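Local coordinates for protein siroheme decarboxylase (PDB 4CH7) that catalyses the decarboxylation of siroheme to didecarboxysiroheme, with loss of two carbon dioxide molecules, in the biosynthesis of heme d1, at residues Asn234-Glu248 with Ile294-Ser308. Numbering follows the deposited sequence.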
ATOM      1  N   ASN A 234      13.025  12.497   4.627  1.00 70.50           N
ATOM      2  CA  ASN A 234      12.062  11.505   5.079  1.00 67.20           C
ATOM      3  C   ASN A 234      12.749  10.405   5.872  1.00 65.89           C
ATOM      4  O   ASN A 234      13.907  10.072   5.614  1.00 61.43           O
ATOM      5  CB  ASN A 234      11.314  10.901   3.889  1.00 69.22           C
ATOM      6  CG  ASN A 234      10.447  11.914   3.169  1.00 70.93           C
ATOM      7  OD1 ASN A 234       9.266  12.064   3.475  1.00 75.52           O
ATOM      8  ND2 ASN A 234      11.031  12.618   2.206  1.00 74.46           N
ATOM      9  N   ALA A 235      12.037   9.844   6.841  1.00 52.41           N
ATOM     10  CA  ALA A 235      12.586   8.766   7.648  1.00 50.01           C
ATOM     11  C   ALA A 235      11.499   7.848   8.167  1.00 56.21           C
ATOM     12  O   ALA A 235      10.414   8.297   8.549  1.00 58.32           O
ATOM     13  CB  ALA A 235      13.395   9.321   8.809  1.00 50.91           C
HETATM   14  N   MSE A 236      11.799   6.555   8.162  1.00 49.53           N
HETATM   15  CA  MSE A 236      11.006   5.593   8.903  1.00 36.60           C
HETATM   16  C   MSE A 236      11.562   5.571  10.315  1.00 44.95           C
HETATM   17  O   MSE A 236      12.679   5.102  10.538  1.00 53.06           O
HETATM   18  CB  MSE A 236      11.106   4.205   8.265  1.00 46.90           C
HETATM   19  CG  MSE A 236      10.724   3.055   9.186  1.00 52.50           C
HETATM   20 SE   MSE A 236      10.903   1.335   8.303  1.00 74.36          SE
HETATM   21  CE  MSE A 236       9.645   1.634   6.857  1.00 46.58           C
ATOM     22  N   SER A 237      10.809   6.118  11.262  1.00 50.91           N
ATOM     23  CA  SER A 237      11.209   6.052  12.660  1.00 47.57           C
ATOM     24  C   SER A 237      10.683   4.749  13.246  1.00 47.89           C
ATOM     25  O   SER A 237       9.506   4.420  13.086  1.00 44.08           O
ATOM     26  CB  SER A 237      10.668   7.247  13.441  1.00 53.73           C
ATOM     27  OG  SER A 237       9.263   7.173  13.576  1.00 49.94           O
ATOM     28  N   VAL A 238      11.559   3.994  13.896  1.00 41.48           N
ATOM     29  CA  VAL A 238      11.152   2.739  14.517  1.00 55.11           C
ATOM     30  C   VAL A 238      11.321   2.820  16.032  1.00 47.47           C
ATOM     31  O   VAL A 238      12.316   3.347  16.524  1.00 49.97           O
ATOM     32  CB  VAL A 238      11.910   1.529  13.928  1.00 51.76           C
ATOM     33  CG1 VAL A 238      11.568   1.366  12.457  1.00 48.19           C
ATOM     34  CG2 VAL A 238      13.410   1.687  14.110  1.00 55.05           C
ATOM     35  N   TRP A 239      10.336   2.311  16.765  1.00 46.17           N
ATOM     36  CA  TRP A 239      10.309   2.474  18.212  1.00 51.44           C
ATOM     37  C   TRP A 239      10.034   1.161  18.933  1.00 52.53           C
ATOM     38  O   TRP A 239       9.243   0.337  18.468  1.00 47.94           O
ATOM     39  CB  TRP A 239       9.237   3.498  18.599  1.00 43.09           C
ATOM     40  CG  TRP A 239       9.368   4.801  17.864  1.00 55.62           C
ATOM     41  CD1 TRP A 239       8.970   5.066  16.587  1.00 55.38           C
ATOM     42  CD2 TRP A 239       9.936   6.017  18.369  1.00 53.70           C
ATOM     43  NE1 TRP A 239       9.261   6.370  16.264  1.00 54.02           N
ATOM     44  CE2 TRP A 239       9.855   6.976  17.341  1.00 54.07           C
ATOM     45  CE3 TRP A 239      10.505   6.388  19.589  1.00 55.60           C
ATOM     46  CZ2 TRP A 239      10.323   8.284  17.500  1.00 57.43           C
ATOM     47  CZ3 TRP A 239      10.973   7.682  19.744  1.00 54.75           C
ATOM     48  CH2 TRP A 239      10.879   8.614  18.708  1.00 58.60           C
ATOM     49  N   GLU A 240      10.695   0.966  20.070  1.00 53.14           N
ATOM     50  CA  GLU A 240      10.351  -0.136  20.956  1.00 53.44           C
ATOM     51  C   GLU A 240       9.434   0.391  22.050  1.00 60.24           C
ATOM     52  O   GLU A 240       9.853   1.182  22.898  1.00 55.33           O
ATOM     53  CB  GLU A 240      11.599  -0.770  21.563  1.00 51.18           C
ATOM     54  CG  GLU A 240      11.302  -1.954  22.472  1.00 71.01           C
ATOM     55  CD  GLU A 240      12.559  -2.620  22.986  1.00 72.95           C
ATOM     56  OE1 GLU A 240      13.585  -2.585  22.274  1.00 77.14           O
ATOM     57  OE2 GLU A 240      12.522  -3.171  24.105  1.00 73.42           O
ATOM     58  N   VAL A 241       8.178  -0.039  22.014  1.00 50.04           N
ATOM     59  CA  VAL A 241       7.161   0.463  22.926  1.00 51.42           C
ATOM     60  C   VAL A 241       6.448  -0.702  23.599  1.00 63.44           C
ATOM     61  O   VAL A 241       6.094  -1.675  22.934  1.00 66.86           O
ATOM     62  CB  VAL A 241       6.120   1.320  22.176  1.00 57.45           C
ATOM     63  CG1 VAL A 241       5.122   1.935  23.148  1.00 59.27           C
ATOM     64  CG2 VAL A 241       6.804   2.404  21.366  1.00 52.25           C
ATOM     65  N   PRO A 242       6.251  -0.618  24.927  1.00 66.87           N
ATOM     66  CA  PRO A 242       5.402  -1.603  25.608  1.00 62.84           C
ATOM     67  C   PRO A 242       3.999  -1.603  25.005  1.00 72.03           C
ATOM     68  O   PRO A 242       3.395  -0.540  24.869  1.00 69.31           O
ATOM     69  CB  PRO A 242       5.372  -1.105  27.061  1.00 64.62           C
ATOM     70  CG  PRO A 242       5.888   0.317  27.021  1.00 69.21           C
ATOM     71  CD  PRO A 242       6.847   0.346  25.869  1.00 68.29           C
ATOM     72  N   GLU A 243       3.495  -2.786  24.657  1.00 73.58           N
ATOM     73  CA  GLU A 243       2.273  -2.925  23.864  1.00 69.06           C
ATOM     74  C   GLU A 243       1.027  -2.351  24.537  1.00 73.81           C
ATOM     75  O   GLU A 243       0.024  -2.091  23.872  1.00 81.40           O
ATOM     76  CB  GLU A 243       2.033  -4.396  23.529  1.00 69.69           C
ATOM     77  CG  GLU A 243       3.286  -5.254  23.553  1.00 71.05           C
ATOM     78  CD  GLU A 243       2.966  -6.723  23.726  1.00 75.20           C
ATOM     79  OE1 GLU A 243       1.764  -7.064  23.753  1.00 62.12           O
ATOM     80  OE2 GLU A 243       3.910  -7.532  23.842  1.00 63.91           O
ATOM     81  N   ASP A 244       1.087  -2.166  25.851  1.00 72.76           N
ATOM     82  CA  ASP A 244      -0.016  -1.559  26.585  1.00 75.46           C
ATOM     83  C   ASP A 244       0.076  -0.037  26.511  1.00 79.84           C
ATOM     84  O   ASP A 244      -0.652   0.680  27.202  1.00 80.98           O
ATOM     85  CB  ASP A 244      -0.015  -2.030  28.042  1.00 76.66           C
ATOM     86  CG  ASP A 244       1.290  -1.726  28.755  1.00 82.78           C
ATOM     87  OD1 ASP A 244       2.284  -1.398  28.074  1.00 82.72           O
ATOM     88  OD2 ASP A 244       1.327  -1.828  29.999  1.00 93.64           O
ATOM     89  N   ALA A 245       0.979   0.444  25.661  1.00 72.93           N
ATOM     90  CA  ALA A 245       1.219   1.872  25.497  1.00 78.42           C
ATOM     91  C   ALA A 245       1.273   2.283  24.024  1.00 74.91           C
ATOM     92  O   ALA A 245       1.165   3.467  23.711  1.00 75.35           O
ATOM     93  CB  ALA A 245       2.504   2.279  26.213  1.00 69.32           C
ATOM     94  N   ILE A 246       1.438   1.306  23.131  1.00 71.17           N
ATOM     95  CA  ILE A 246       1.536   1.570  21.691  1.00 77.30           C
ATOM     96  C   ILE A 246       0.336   2.338  21.131  1.00 74.90           C
ATOM     97  O   ILE A 246       0.489   3.156  20.221  1.00 70.20           O
ATOM     98  CB  ILE A 246       1.733   0.270  20.865  1.00 71.12           C
ATOM     99  CG1 ILE A 246       0.604  -0.730  21.130  1.00 74.17           C
ATOM    100  CG2 ILE A 246       3.084  -0.361  21.157  1.00 74.98           C
ATOM    101  CD1 ILE A 246       0.855  -2.106  20.547  1.00 77.00           C
ATOM    102  N   GLU A 247      -0.851   2.072  21.670  1.00 71.60           N
ATOM    103  CA  GLU A 247      -2.052   2.807  21.282  1.00 79.77           C
ATOM    104  C   GLU A 247      -1.888   4.292  21.581  1.00 76.56           C
ATOM    105  O   GLU A 247      -1.921   5.119  20.672  1.00 73.64           O
ATOM    106  CB  GLU A 247      -3.290   2.263  22.003  1.00 85.51           C
ATOM    107  CG  GLU A 247      -4.043   1.176  21.245  1.00 86.30           C
ATOM    108  CD  GLU A 247      -5.388   0.850  21.871  1.00 93.98           C
ATOM    109  OE1 GLU A 247      -5.810   1.574  22.799  1.00 84.46           O
ATOM    110  OE2 GLU A 247      -6.024  -0.132  21.434  1.00 88.46           O
ATOM    111  N   GLU A 248      -1.709   4.618  22.858  1.00 73.56           N
ATOM    112  CA  GLU A 248      -1.490   5.996  23.289  1.00 75.08           C
ATOM    113  C   GLU A 248      -0.319   6.644  22.552  1.00 72.87           C
ATOM    114  O   GLU A 248      -0.454   7.739  22.004  1.00 66.10           O
ATOM    115  CB  GLU A 248      -1.240   6.056  24.797  1.00 76.67           C
ATOM    116  CG  GLU A 248      -0.863   7.446  25.294  1.00 84.26           C
ATOM    117  CD  GLU A 248       0.164   7.415  26.408  1.00 84.28           C
ATOM    118  OE1 GLU A 248       0.332   6.351  27.038  1.00 83.95           O
ATOM    119  OE2 GLU A 248       0.804   8.457  26.654  1.00 89.61           O
ATOM    120  N   ILE A 294       9.628  13.254  21.193  1.00 61.43           N
ATOM    121  CA  ILE A 294       8.812  12.069  21.436  1.00 56.55           C
ATOM    122  C   ILE A 294       9.498  11.119  22.413  1.00 55.66           C
ATOM    123  O   ILE A 294       8.876  10.629  23.356  1.00 56.29           O
ATOM    124  CB  ILE A 294       8.513  11.327  20.116  1.00 57.95           C
ATOM    125  CG1 ILE A 294       7.556  12.149  19.252  1.00 53.48           C
ATOM    126  CG2 ILE A 294       7.928   9.949  20.386  1.00 56.35           C
ATOM    127  CD1 ILE A 294       7.356  11.600  17.859  1.00 57.14           C
ATOM    128  N   SER A 295      10.783  10.872  22.179  1.00 55.25           N
ATOM    129  CA  SER A 295      11.593  10.037  23.060  1.00 58.33           C
ATOM    130  C   SER A 295      11.579  10.574  24.490  1.00 62.44           C
ATOM    131  O   SER A 295      11.528   9.806  25.450  1.00 59.00           O
ATOM    132  CB  SER A 295      13.030   9.968  22.540  1.00 52.41           C
ATOM    133  OG  SER A 295      13.858   9.214  23.404  1.00 56.63           O
ATOM    134  N   ARG A 296      11.614  11.898  24.614  1.00 60.37           N
ATOM    135  CA  ARG A 296      11.641  12.565  25.911  1.00 53.71           C
ATOM    136  C   ARG A 296      10.295  12.489  26.629  1.00 59.07           C
ATOM    137  O   ARG A 296      10.206  11.992  27.753  1.00 57.55           O
ATOM    138  CB  ARG A 296      12.050  14.030  25.734  1.00 59.08           C
ATOM    139  CG  ARG A 296      11.995  14.861  27.008  1.00 61.55           C
ATOM    140  CD  ARG A 296      12.308  16.329  26.739  1.00 54.74           C
ATOM    141  NE  ARG A 296      13.559  16.503  26.006  1.00 66.56           N
ATOM    142  CZ  ARG A 296      13.631  16.887  24.735  1.00 72.19           C
ATOM    143  NH1 ARG A 296      12.524  17.144  24.055  1.00 71.47           N
ATOM    144  NH2 ARG A 296      14.809  17.017  24.141  1.00 70.07           N
ATOM    145  N   GLU A 297       9.251  12.982  25.970  1.00 55.03           N
ATOM    146  CA  GLU A 297       7.930  13.086  26.581  1.00 55.51           C
ATOM    147  C   GLU A 297       7.287  11.725  26.855  1.00 62.35           C
ATOM    148  O   GLU A 297       6.465  11.591  27.765  1.00 57.76           O
ATOM    149  CB  GLU A 297       7.009  13.946  25.708  1.00 66.31           C
ATOM    150  N   LYS A 298       7.666  10.716  26.076  1.00 58.51           N
ATOM    151  CA  LYS A 298       7.089   9.385  26.231  1.00 65.51           C
ATOM    152  C   LYS A 298       8.065   8.375  26.824  1.00 66.55           C
ATOM    153  O   LYS A 298       7.745   7.191  26.925  1.00 68.10           O
ATOM    154  CB  LYS A 298       6.539   8.876  24.896  1.00 69.82           C
ATOM    155  CG  LYS A 298       5.295   9.611  24.435  1.00 64.58           C
ATOM    156  CD  LYS A 298       4.217   9.545  25.505  1.00 64.75           C
ATOM    157  CE  LYS A 298       3.038  10.440  25.171  1.00 76.93           C
ATOM    158  NZ  LYS A 298       1.952  10.337  26.182  1.00 71.84           N
ATOM    159  N   ALA A 299       9.245   8.851  27.219  1.00 51.66           N
ATOM    160  CA  ALA A 299      10.281   8.006  27.817  1.00 70.64           C
ATOM    161  C   ALA A 299      10.604   6.778  26.967  1.00 56.77           C
ATOM    162  O   ALA A 299      10.588   5.647  27.458  1.00 62.89           O
ATOM    163  CB  ALA A 299       9.888   7.595  29.227  1.00 68.33           C
ATOM    164  N   LEU A 300      10.897   7.013  25.692  1.00 62.21           N
ATOM    165  CA  LEU A 300      11.216   5.939  24.758  1.00 53.53           C
ATOM    166  C   LEU A 300      12.647   6.101  24.242  1.00 57.25           C
ATOM    167  O   LEU A 300      12.880   6.744  23.217  1.00 52.82           O
ATOM    168  CB  LEU A 300      10.215   5.926  23.598  1.00 54.08           C
ATOM    169  CG  LEU A 300       8.740   5.841  24.000  1.00 56.71           C
ATOM    170  CD1 LEU A 300       7.831   5.913  22.785  1.00 55.09           C
ATOM    171  CD2 LEU A 300       8.470   4.576  24.791  1.00 52.56           C
ATOM    172  N   SER A 301      13.600   5.516  24.965  1.00 52.01           N
ATOM    173  CA  SER A 301      15.015   5.642  24.631  1.00 53.20           C
ATOM    174  C   SER A 301      15.436   4.660  23.543  1.00 62.08           C
ATOM    175  O   SER A 301      16.477   4.835  22.907  1.00 63.38           O
ATOM    176  CB  SER A 301      15.874   5.438  25.880  1.00 62.88           C
ATOM    177  OG  SER A 301      15.575   4.205  26.509  1.00 69.32           O
ATOM    178  N   LYS A 302      14.622   3.631  23.330  1.00 63.34           N
ATOM    179  CA  LYS A 302      14.915   2.637  22.307  1.00 62.11           C
ATOM    180  C   LYS A 302      14.222   2.980  20.998  1.00 51.60           C
ATOM    181  O   LYS A 302      13.028   2.715  20.828  1.00 54.99           O
ATOM    182  CB  LYS A 302      14.488   1.248  22.773  1.00 62.78           C
ATOM    183  CG  LYS A 302      15.049   0.870  24.125  1.00 71.60           C
ATOM    184  CD  LYS A 302      14.909  -0.614  24.363  1.00 81.24           C
ATOM    185  CE  LYS A 302      15.351  -0.987  25.760  1.00 87.34           C
ATOM    186  NZ  LYS A 302      16.773  -0.629  26.014  1.00 71.80           N
ATOM    187  N   TYR A 303      14.978   3.571  20.077  1.00 55.62           N
ATOM    188  CA  TYR A 303      14.453   3.920  18.764  1.00 52.60           C
ATOM    189  C   TYR A 303      15.574   4.150  17.761  1.00 51.21           C
ATOM    190  O   TYR A 303      16.748   4.217  18.131  1.00 57.65           O
ATOM    191  CB  TYR A 303      13.556   5.157  18.843  1.00 56.50           C
ATOM    192  CG  TYR A 303      14.294   6.474  18.941  1.00 61.28           C
ATOM    193  CD1 TYR A 303      14.740   6.953  20.165  1.00 60.30           C
ATOM    194  CD2 TYR A 303      14.522   7.249  17.811  1.00 58.96           C
ATOM    195  CE1 TYR A 303      15.404   8.160  20.257  1.00 55.15           C
ATOM    196  CE2 TYR A 303      15.185   8.455  17.895  1.00 59.25           C
ATOM    197  CZ  TYR A 303      15.624   8.906  19.118  1.00 60.38           C
ATOM    198  OH  TYR A 303      16.285  10.109  19.202  1.00 64.07           O
ATOM    199  N   ALA A 304      15.201   4.271  16.491  1.00 51.39           N
ATOM    200  CA  ALA A 304      16.163   4.517  15.427  1.00 50.95           C
ATOM    201  C   ALA A 304      15.507   5.284  14.289  1.00 54.62           C
ATOM    202  O   ALA A 304      14.324   5.089  13.999  1.00 53.79           O
ATOM    203  CB  ALA A 304      16.738   3.208  14.917  1.00 57.59           C
ATOM    204  N   LEU A 305      16.276   6.158  13.651  1.00 55.35           N
ATOM    205  CA  LEU A 305      15.778   6.914  12.509  1.00 50.56           C
ATOM    206  C   LEU A 305      16.382   6.381  11.216  1.00 56.43           C
ATOM    207  O   LEU A 305      17.573   6.570  10.950  1.00 61.36           O
ATOM    208  CB  LEU A 305      16.081   8.405  12.671  1.00 44.19           C
ATOM    209  CG  LEU A 305      15.384   9.099  13.842  1.00 56.40           C
ATOM    210  CD1 LEU A 305      15.719  10.585  13.888  1.00 56.91           C
ATOM    211  CD2 LEU A 305      13.884   8.893  13.764  1.00 48.70           C
ATOM    212  N   LEU A 306      15.559   5.706  10.421  1.00 53.33           N
ATOM    213  CA  LEU A 306      16.011   5.144   9.157  1.00 54.53           C
ATOM    214  C   LEU A 306      15.638   6.082   8.014  1.00 50.67           C
ATOM    215  O   LEU A 306      14.569   5.953   7.413  1.00 46.13           O
ATOM    216  CB  LEU A 306      15.421   3.747   8.934  1.00 52.44           C
ATOM    217  CG  LEU A 306      15.974   2.593   9.782  1.00 49.18           C
ATOM    218  CD1 LEU A 306      15.478   2.647  11.219  1.00 51.89           C
ATOM    219  CD2 LEU A 306      15.632   1.253   9.155  1.00 56.33           C
ATOM    220  N   PHE A 307      16.526   7.026   7.721  1.00 58.96           N
ATOM    221  CA  PHE A 307      16.272   8.033   6.697  1.00 60.37           C
ATOM    222  C   PHE A 307      16.276   7.446   5.292  1.00 66.11           C
ATOM    223  O   PHE A 307      17.143   6.646   4.946  1.00 65.07           O
ATOM    224  CB  PHE A 307      17.305   9.159   6.787  1.00 61.03           C
ATOM    225  CG  PHE A 307      17.189   9.992   8.032  1.00 58.62           C
ATOM    226  CD1 PHE A 307      16.368  11.110   8.057  1.00 56.68           C
ATOM    227  CD2 PHE A 307      17.908   9.666   9.175  1.00 60.35           C
ATOM    228  CE1 PHE A 307      16.256  11.886   9.201  1.00 64.11           C
ATOM    229  CE2 PHE A 307      17.803  10.437  10.324  1.00 67.15           C
ATOM    230  CZ  PHE A 307      16.975  11.548  10.335  1.00 67.87           C
ATOM    231  N   SER A 308      15.299   7.854   4.488  1.00 61.25           N
ATOM    232  CA  SER A 308      15.252   7.476   3.081  1.00 64.37           C
ATOM    233  C   SER A 308      16.232   8.336   2.288  1.00 69.54           C
ATOM    234  O   SER A 308      16.020   9.537   2.128  1.00 68.68           O
ATOM    235  CB  SER A 308      13.831   7.639   2.534  1.00 68.27           C
ATOM    236  OG  SER A 308      13.829   7.718   1.120  1.00 75.36           O
TER
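Trp239 and Tyr303 face each other as a non-hydrogen-bonded antiparallel pair and illustrate how an indole can tie a sheet to its covering helix. Their six-membered rings form an offset stack, centroids 4.6 Å apart and planes 16° from parallel, both side chains running the same way. Tyr303 CB lies over that indole face, 3.4 Å from Trp239 CE3, while Ile294 CG2 of helix 284-297 meets the opposite face, 3.6 Å from Trp239 CH2. In the ring plane, Trp239 NE1 donates to Ser237 OG at 2.8 Å, which, with the packing on both faces, should restrict the indole's rotation; Ser237 OG is in turn bonded to Ala277 O. With Trp239 replaced by an alanine, a gap is likely to open between Ile294 and the phenol ring of Tyr303, and Ser237 OG to lose its indole partner. Tyr303 CG sits between its own backbone N and carbonyl carbon (chi1 78°), which brings the ring alongside the indole. Further along the same sheet face, Ala235 CB sits over the Phe307 ring, 3.6 Å from Phe307 CD1. On the other face, Val238 CG2 packs 3.7 Å from Leu306 CD1. Between these two side-chain layers run the backbone hydrogen bonds, among them Val238 N to Ala304 O (3.0 Å). The Ser295 hydroxyl, bonded to Leu300 O, ties the helix end to the following loop. Pairing the domain's first and last strands, with helix 284-297 packed on one face, is characteristic of the ferredoxin-like fold of AsnC-type ligand-binding domains.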